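Local coordinates for protein sortase B (Clostridium perfringens, PDB 5YFK) that is a class B sortase, a cysteine transpeptidase that probably attaches surface proteins to the bacterial cell wall, at residues N173-E185 / G194-L206. The protein carries 1 engineered substitution. Numbering follows the deposited sequence.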
ATOM      1  N   ASN A 173       9.181  17.642  12.758  1.00 41.37           N
ATOM      2  CA  ASN A 173      10.588  17.394  13.047  1.00 42.37           C
ATOM      3  C   ASN A 173      10.796  15.926  13.351  1.00 34.27           C
ATOM      4  O   ASN A 173       9.830  15.166  13.404  1.00 28.33           O
ATOM      5  CB  ASN A 173      11.049  18.238  14.241  1.00 34.20           C
ATOM      6  CG  ASN A 173      10.119  18.125  15.437  1.00 40.63           C
ATOM      7  OD1 ASN A 173       9.815  17.031  15.897  1.00 29.93           O
ATOM      8  ND2 ASN A 173       9.752  19.265  16.011  1.00 48.69           N
ATOM      9  N   LYS A 174      12.053  15.565  13.598  1.00 33.14           N
ATOM     10  CA  LYS A 174      12.459  14.206  13.936  1.00 35.71           C
ATOM     11  C   LYS A 174      11.699  13.649  15.147  1.00 26.52           C
ATOM     12  O   LYS A 174      11.332  12.466  15.177  1.00 22.59           O
ATOM     13  CB  LYS A 174      13.958  14.204  14.247  1.00 48.23           C
ATOM     14  CG  LYS A 174      14.602  12.831  14.294  1.00 65.59           C
ATOM     15  CD  LYS A 174      15.130  12.416  12.925  1.00 69.83           C
ATOM     16  CE  LYS A 174      16.477  13.051  12.625  1.00 59.11           C
ATOM     17  NZ  LYS A 174      16.851  12.864  11.196  1.00 64.45           N
ATOM     18  N   GLU A 175      11.666  14.440  16.217  1.00 25.31           N
ATOM     19  CA  GLU A 175      10.985  14.063  17.459  1.00 25.76           C
ATOM     20  C   GLU A 175       9.520  13.667  17.208  1.00 23.38           C
ATOM     21  O   GLU A 175       9.004  12.683  17.778  1.00 25.16           O
ATOM     22  CB  GLU A 175      11.042  15.255  18.438  1.00 33.58           C
ATOM     23  CG  GLU A 175      10.307  15.053  19.753  1.00 47.72           C
ATOM     24  CD  GLU A 175      10.444  16.247  20.694  1.00 65.29           C
ATOM     25  OE1 GLU A 175      11.523  16.881  20.689  1.00 68.70           O
ATOM     26  OE2 GLU A 175       9.474  16.561  21.426  1.00 61.58           O
ATOM     27  N   ASP A 176       8.830  14.492  16.434  1.00 21.43           N
ATOM     28  CA  ASP A 176       7.428  14.252  16.088  1.00 22.48           C
ATOM     29  C   ASP A 176       7.289  12.958  15.299  1.00 19.51           C
ATOM     30  O   ASP A 176       6.355  12.197  15.507  1.00 17.70           O
ATOM     31  CB  ASP A 176       6.883  15.406  15.253  1.00 25.99           C
ATOM     32  CG  ASP A 176       6.693  16.688  16.061  1.00 40.77           C
ATOM     33  OD1 ASP A 176       6.952  16.684  17.288  1.00 39.53           O
ATOM     34  OD2 ASP A 176       6.261  17.700  15.466  1.00 55.27           O
ATOM     35  N   TYR A 177       8.245  12.701  14.414  1.00 20.20           N
ATOM     36  CA  TYR A 177       8.240  11.459  13.620  1.00 17.03           C
ATOM     37  C   TYR A 177       8.540  10.247  14.483  1.00 17.11           C
ATOM     38  O   TYR A 177       7.930   9.190  14.333  1.00 14.52           O
ATOM     39  CB  TYR A 177       9.273  11.560  12.515  1.00 15.66           C
ATOM     40  CG  TYR A 177       9.287  10.382  11.553  1.00 19.37           C
ATOM     41  CD1 TYR A 177       8.109   9.843  11.056  1.00 17.55           C
ATOM     42  CD2 TYR A 177      10.474   9.751  11.239  1.00 19.09           C
ATOM     43  CE1 TYR A 177       8.130   8.808  10.133  1.00 19.93           C
ATOM     44  CE2 TYR A 177      10.506   8.683  10.369  1.00 19.36           C
ATOM     45  CZ  TYR A 177       9.337   8.223   9.804  1.00 15.93           C
ATOM     46  OH  TYR A 177       9.396   7.109   8.982  1.00 16.85           O
ATOM     47  N   GLU A 178       9.524  10.371  15.361  1.00 17.77           N
ATOM     48  CA  GLU A 178       9.831   9.286  16.241  1.00 19.58           C
ATOM     49  C   GLU A 178       8.599   8.918  17.088  1.00 17.28           C
ATOM     50  O   GLU A 178       8.281   7.748  17.297  1.00 21.89           O
ATOM     51  CB  GLU A 178      11.008   9.644  17.138  1.00 23.56           C
ATOM     52  CG  GLU A 178      11.413   8.513  18.066  1.00 30.51           C
ATOM     53  CD  GLU A 178      11.890   7.269  17.329  1.00 45.96           C
ATOM     54  OE1 GLU A 178      12.111   7.338  16.102  1.00 52.61           O
ATOM     55  OE2 GLU A 178      12.043   6.209  17.973  1.00 59.21           O
ATOM     56  N   LYS A 179       7.899   9.938  17.546  1.00 20.68           N
ATOM     57  CA  LYS A 179       6.694   9.736  18.340  1.00 20.16           C
ATOM     58  C   LYS A 179       5.655   8.963  17.514  1.00 19.84           C
ATOM     59  O   LYS A 179       4.970   8.065  18.023  1.00 16.50           O
ATOM     60  CB  LYS A 179       6.139  11.097  18.757  1.00 23.85           C
ATOM     61  CG  LYS A 179       4.820  11.033  19.522  1.00 40.59           C
ATOM     62  CD  LYS A 179       4.488  12.363  20.198  1.00 40.93           C
ATOM     63  CE  LYS A 179       3.353  13.095  19.488  1.00 54.92           C
ATOM     64  NZ  LYS A 179       3.820  14.323  18.779  1.00 56.39           N
ATOM     65  N   TYR A 180       5.483   9.376  16.257  1.00 14.51           N
ATOM     66  CA  TYR A 180       4.575   8.665  15.338  1.00 16.87           C
ATOM     67  C   TYR A 180       4.940   7.194  15.148  1.00 15.06           C
ATOM     68  O   TYR A 180       4.072   6.302  15.203  1.00 14.29           O
ATOM     69  CB  TYR A 180       4.567   9.357  13.975  1.00 17.62           C
ATOM     70  CG  TYR A 180       3.516   8.795  13.035  1.00 15.91           C
ATOM     71  CD1 TYR A 180       2.173   9.130  13.181  1.00 16.71           C
ATOM     72  CD2 TYR A 180       3.858   7.922  12.008  1.00 14.63           C
ATOM     73  CE1 TYR A 180       1.229   8.708  12.263  1.00 15.56           C
ATOM     74  CE2 TYR A 180       2.914   7.465  11.097  1.00 12.92           C
ATOM     75  CZ  TYR A 180       1.594   7.823  11.247  1.00 13.63           C
ATOM     76  OH  TYR A 180       0.634   7.340  10.372  1.00 15.09           O
ATOM     77  N   LEU A 181       6.225   6.926  14.939  1.00 14.95           N
ATOM     78  CA  LEU A 181       6.695   5.564  14.736  1.00 15.29           C
ATOM     79  C   LEU A 181       6.375   4.718  15.962  1.00 18.40           C
ATOM     80  O   LEU A 181       5.909   3.591  15.844  1.00 15.04           O
ATOM     81  CB  LEU A 181       8.198   5.534  14.448  1.00 15.67           C
ATOM     82  CG  LEU A 181       8.577   6.145  13.088  1.00 14.48           C
ATOM     83  CD1 LEU A 181      10.074   6.122  12.866  1.00 16.22           C
ATOM     84  CD2 LEU A 181       7.855   5.405  11.975  1.00 18.56           C
ATOM     85  N   LYS A 182       6.682   5.253  17.135  1.00 17.30           N
ATOM     86  CA  LYS A 182       6.393   4.567  18.409  1.00 19.32           C
ATOM     87  C   LYS A 182       4.905   4.237  18.583  1.00 18.62           C
ATOM     88  O   LYS A 182       4.549   3.089  18.930  1.00 17.71           O
ATOM     89  CB  LYS A 182       6.922   5.409  19.585  1.00 23.31           C
ATOM     90  CG  LYS A 182       6.462   4.949  20.968  1.00 31.98           C
ATOM     91  CD  LYS A 182       7.500   5.265  22.029  1.00 49.50           C
ATOM     92  CE  LYS A 182       6.917   6.025  23.205  1.00 49.70           C
ATOM     93  NZ  LYS A 182       8.001   6.417  24.151  1.00 72.47           N
ATOM     94  N   GLU A 183       4.043   5.182  18.205  1.00 17.93           N
ATOM     95  CA  GLU A 183       2.604   4.970  18.265  1.00 19.87           C
ATOM     96  C   GLU A 183       2.224   3.822  17.333  1.00 18.30           C
ATOM     97  O   GLU A 183       1.457   2.948  17.709  1.00 15.15           O
ATOM     98  CB  GLU A 183       1.841   6.231  17.847  1.00 29.45           C
ATOM     99  CG  GLU A 183       0.398   5.962  17.421  1.00 33.35           C
ATOM    100  CD  GLU A 183      -0.303   7.135  16.718  1.00 47.50           C
ATOM    101  OE1 GLU A 183       0.162   7.576  15.632  1.00 28.71           O
ATOM    102  OE2 GLU A 183      -1.464   7.434  17.113  1.00 49.96           O
ATOM    103  N   GLN A 184       2.697   3.874  16.090  1.00 15.70           N
ATOM    104  CA  GLN A 184       2.305   2.870  15.090  1.00 16.00           C
ATOM    105  C   GLN A 184       2.789   1.486  15.483  1.00 13.62           C
ATOM    106  O   GLN A 184       2.040   0.519  15.407  1.00 17.37           O
ATOM    107  CB  GLN A 184       2.831   3.230  13.705  1.00 18.66           C
ATOM    108  CG  GLN A 184       2.279   4.541  13.182  1.00 15.13           C
ATOM    109  CD  GLN A 184       0.788   4.476  12.946  1.00 15.34           C
ATOM    110  OE1 GLN A 184       0.306   3.588  12.245  1.00 16.20           O
ATOM    111  NE2 GLN A 184       0.037   5.306  13.673  1.00 17.57           N
ATOM    112  N   GLU A 185       3.980   1.423  16.076  1.00 17.09           N
ATOM    113  CA  GLU A 185       4.531   0.150  16.512  1.00 20.83           C
ATOM    114  C   GLU A 185       3.772  -0.390  17.741  1.00 21.06           C
ATOM    115  O   GLU A 185       3.428  -1.568  17.788  1.00 19.39           O
ATOM    116  CB  GLU A 185       6.011   0.304  16.831  1.00 26.10           C
ATOM    117  CG  GLU A 185       6.696  -1.004  17.196  1.00 25.07           C
ATOM    118  CD  GLU A 185       8.180  -0.837  17.496  1.00 34.81           C
ATOM    119  OE1 GLU A 185       8.551   0.138  18.188  1.00 40.68           O
ATOM    120  OE2 GLU A 185       8.958  -1.720  17.081  1.00 37.82           O
ATOM    121  N   GLY A 194      13.722  -7.278  16.110  1.00 30.15           N
ATOM    122  CA  GLY A 194      15.002  -6.897  15.502  1.00 36.30           C
ATOM    123  C   GLY A 194      14.860  -5.918  14.342  1.00 36.17           C
ATOM    124  O   GLY A 194      15.771  -5.763  13.534  1.00 43.92           O
ATOM    125  N   ILE A 195      13.724  -5.241  14.274  1.00 30.23           N
ATOM    126  CA  ILE A 195      13.387  -4.399  13.123  1.00 41.09           C
ATOM    127  C   ILE A 195      14.076  -3.022  13.210  1.00 35.66           C
ATOM    128  O   ILE A 195      14.066  -2.257  12.247  1.00 21.15           O
ATOM    129  CB  ILE A 195      11.851  -4.229  13.002  1.00 29.27           C
ATOM    130  CG1 ILE A 195      11.455  -3.841  11.575  1.00 46.85           C
ATOM    131  CG2 ILE A 195      11.328  -3.187  13.974  1.00 37.99           C
ATOM    132  CD1 ILE A 195      10.705  -4.928  10.846  1.00 38.34           C
ATOM    133  N   ASP A 196      14.775  -2.770  14.320  1.00 26.47           N
ATOM    134  CA  ASP A 196      15.444  -1.477  14.571  1.00 22.62           C
ATOM    135  C   ASP A 196      14.637  -0.294  14.002  1.00 23.86           C
ATOM    136  O   ASP A 196      15.179   0.543  13.274  1.00 21.67           O
ATOM    137  CB  ASP A 196      16.838  -1.516  13.944  1.00 26.36           C
ATOM    138  CG  ASP A 196      17.739  -0.368  14.388  1.00 28.43           C
ATOM    139  OD1 ASP A 196      17.447   0.286  15.402  1.00 29.94           O
ATOM    140  OD2 ASP A 196      18.659  -0.024  13.611  1.00 38.44           O
ATOM    141  N   LEU A 197      13.432  -0.088  14.517  1.00 21.79           N
ATOM    142  CA  LEU A 197      12.600   0.989  14.030  1.00 20.69           C
ATOM    143  C   LEU A 197      13.129   2.298  14.626  1.00 27.73           C
ATOM    144  O   LEU A 197      13.385   2.386  15.844  1.00 29.70           O
ATOM    145  CB  LEU A 197      11.135   0.776  14.423  1.00 25.61           C
ATOM    146  CG  LEU A 197      10.143   1.747  13.773  1.00 26.00           C
ATOM    147  CD1 LEU A 197      10.130   1.620  12.260  1.00 29.34           C
ATOM    148  CD2 LEU A 197       8.732   1.593  14.346  1.00 29.89           C
ATOM    149  N   ASN A 198      13.360   3.278  13.762  1.00 23.27           N
ATOM    150  CA  ASN A 198      13.984   4.532  14.187  1.00 21.78           C
ATOM    151  C   ASN A 198      13.703   5.700  13.245  1.00 21.63           C
ATOM    152  O   ASN A 198      13.215   5.527  12.137  1.00 18.55           O
ATOM    153  CB  ASN A 198      15.488   4.318  14.382  1.00 24.19           C
ATOM    154  CG  ASN A 198      16.258   4.284  13.076  1.00 19.78           C
ATOM    155  OD1 ASN A 198      16.677   5.328  12.570  1.00 28.81           O
ATOM    156  ND2 ASN A 198      16.503   3.102  12.558  1.00 17.58           N
ATOM    157  N   SER A 199      13.970   6.919  13.709  1.00 20.74           N
ATOM    158  CA  SER A 199      13.501   8.103  13.019  1.00 23.40           C
ATOM    159  C   SER A 199      14.210   8.350  11.680  1.00 19.91           C
ATOM    160  O   SER A 199      13.758   9.166  10.881  1.00 20.96           O
ATOM    161  CB  SER A 199      13.694   9.317  13.930  1.00 31.29           C
ATOM    162  OG  SER A 199      15.044   9.733  13.890  1.00 31.97           O
ATOM    163  N   ASN A 200      15.230   7.568  11.357  1.00 20.31           N
ATOM    164  CA  ASN A 200      15.781   7.644  10.004  1.00 20.88           C
ATOM    165  C   ASN A 200      14.993   6.834   8.989  1.00 17.94           C
ATOM    166  O   ASN A 200      15.241   6.932   7.790  1.00 17.28           O
ATOM    167  CB  ASN A 200      17.227   7.157   9.971  1.00 29.16           C
ATOM    168  CG  ASN A 200      18.145   8.010  10.805  1.00 33.05           C
ATOM    169  OD1 ASN A 200      18.110   9.241  10.725  1.00 31.67           O
ATOM    170  ND2 ASN A 200      18.886   7.366  11.695  1.00 30.46           N
ATOM    171  N   ASP A 201      14.047   6.031   9.459  1.00 15.73           N
ATOM    172  CA  ASP A 201      13.363   5.101   8.582  1.00 17.30           C
ATOM    173  C   ASP A 201      12.335   5.787   7.678  1.00 16.82           C
ATOM    174  O   ASP A 201      11.860   6.905   7.949  1.00 16.84           O
ATOM    175  CB  ASP A 201      12.668   4.003   9.392  1.00 17.76           C
ATOM    176  CG  ASP A 201      13.644   2.983   9.953  1.00 21.13           C
ATOM    177  OD1 ASP A 201      14.586   2.601   9.229  1.00 18.10           O
ATOM    178  OD2 ASP A 201      13.387   2.470  11.070  1.00 20.13           O
ATOM    179  N   ARG A 202      12.030   5.118   6.576  1.00 14.53           N
ATOM    180  CA  ARG A 202      10.910   5.517   5.736  1.00 13.83           C
ATOM    181  C   ARG A 202       9.865   4.421   5.798  1.00 14.17           C
ATOM    182  O   ARG A 202      10.198   3.235   5.700  1.00 15.99           O
ATOM    183  CB  ARG A 202      11.363   5.703   4.286  1.00 16.59           C
ATOM    184  CG  ARG A 202      10.256   6.326   3.450  1.00 17.11           C
ATOM    185  CD  ARG A 202      10.674   6.635   2.024  1.00 23.13           C
ATOM    186  NE  ARG A 202       9.809   7.686   1.493  1.00 23.03           N
ATOM    187  CZ  ARG A 202       9.873   8.174   0.256  1.00 25.03           C
ATOM    188  NH1 ARG A 202       9.167   9.253  -0.062  1.00 23.65           N
ATOM    189  NH2 ARG A 202      10.581   7.546  -0.669  1.00 23.68           N
ATOM    190  N   ILE A 203       8.617   4.790   6.004  1.00 14.71           N
ATOM    191  CA  ILE A 203       7.599   3.782   6.170  1.00 12.61           C
ATOM    192  C   ILE A 203       6.542   3.810   5.071  1.00 12.02           C
ATOM    193  O   ILE A 203       6.323   4.834   4.423  1.00 13.23           O
ATOM    194  CB  ILE A 203       6.936   3.831   7.562  1.00 13.77           C
ATOM    195  CG1 ILE A 203       6.319   5.207   7.843  1.00 13.56           C
ATOM    196  CG2 ILE A 203       7.968   3.418   8.625  1.00 15.59           C
ATOM    197  CD1 ILE A 203       5.329   5.210   9.008  1.00 11.28           C
ATOM    198  N   LEU A 204       5.817   2.699   5.009  1.00 11.67           N
ATOM    199  CA  LEU A 204       4.731   2.470   4.078  1.00 10.73           C
ATOM    200  C   LEU A 204       3.527   1.998   4.887  1.00 11.53           C
ATOM    201  O   LEU A 204       3.645   1.087   5.723  1.00 12.07           O
ATOM    202  CB  LEU A 204       5.121   1.371   3.096  1.00 10.40           C
ATOM    203  CG  LEU A 204       4.077   0.964   2.040  1.00 10.19           C
ATOM    204  CD1 LEU A 204       3.616   2.050   1.096  1.00 14.71           C
ATOM    205  CD2 LEU A 204       4.625  -0.191   1.248  1.00 11.28           C
ATOM    206  N   THR A 205       2.411   2.680   4.720  1.00 12.13           N
ATOM    207  CA  THR A 205       1.185   2.336   5.441  1.00 12.34           C
ATOM    208  C   THR A 205       0.134   1.889   4.442  1.00 13.18           C
ATOM    209  O   THR A 205      -0.219   2.651   3.538  1.00 13.26           O
ATOM    210  CB  THR A 205       0.676   3.556   6.220  1.00 10.71           C
ATOM    211  OG1 THR A 205       1.705   4.013   7.113  1.00 13.18           O
ATOM    212  CG2 THR A 205      -0.634   3.276   6.971  1.00 11.80           C
ATOM    213  N   LEU A 206      -0.426   0.705   4.665  1.00 11.33           N
ATOM    214  CA  LEU A 206      -1.481   0.178   3.812  1.00 10.10           C
ATOM    215  C   LEU A 206      -2.783   0.112   4.574  1.00 10.33           C
ATOM    216  O   LEU A 206      -2.817  -0.416   5.674  1.00 12.69           O
ATOM    217  CB  LEU A 206      -1.138  -1.234   3.318  1.00 11.02           C
ATOM    218  CG  LEU A 206       0.239  -1.452   2.685  1.00 10.97           C
ATOM    219  CD1 LEU A 206       0.402  -2.895   2.254  1.00 13.53           C
ATOM    220  CD2 LEU A 206       0.472  -0.503   1.527  1.00 11.62           C
TER
HETATM  221  O   HOH W   1       1.203   4.825   9.818  1.00 14.69           O
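Tyr-177 of helix 174-186 reaches across to the turn that leads into strand 203-210, in the beta-barrel fold of sortases, and its OH donates a 2.7 Å hydrogen bond to the backbone O of Asp-201. With CG anti to the backbone N (chi1 -175°), the ring extends off the helix toward the turn. The hydroxyl approaches this carbonyl from above its plane, 58° out of it, while Ser-199 O lies in plane at the ring edge, 3.3 Å from CE2. One face of the same ring carries Leu-181 CD1, whose sister methyl CD2 packs at 3.9 Å against CG2 of Ile-203. The CD1 methyl of Ile-203 also meets the edge of the Tyr-180 ring. The CD2 methyl of Leu-197 bridges one helical turn, touching CB of Leu-181 and, at 3.9 Å, CB of Glu-185, whose carboxylate is salt-bridged to Lys-191.

Internal hydrogen bonds shape the loop, and Lys-223 ties it to strand 216-225. Residues 198-201 form a type I beta turn, and Asn-198 adds an Asx turn by accepting from Asn-200 N through OD1. Its own backbone N is bound by Asp-201 OD2, the oxygen that also pairs with Lys-223. At the N-terminal end of the helix, Asn-173 is the N-cap, accepting from Asp-176 N. Tyr-180 lies about 12 Å, side chain to side chain, from Arg-217, the predicted transition-state stabiliser. Beyond the apolar contacts, one water joins Tyr-180 OH at 2.6 Å to Thr-205 OG1, to which it donates at 2.9 Å.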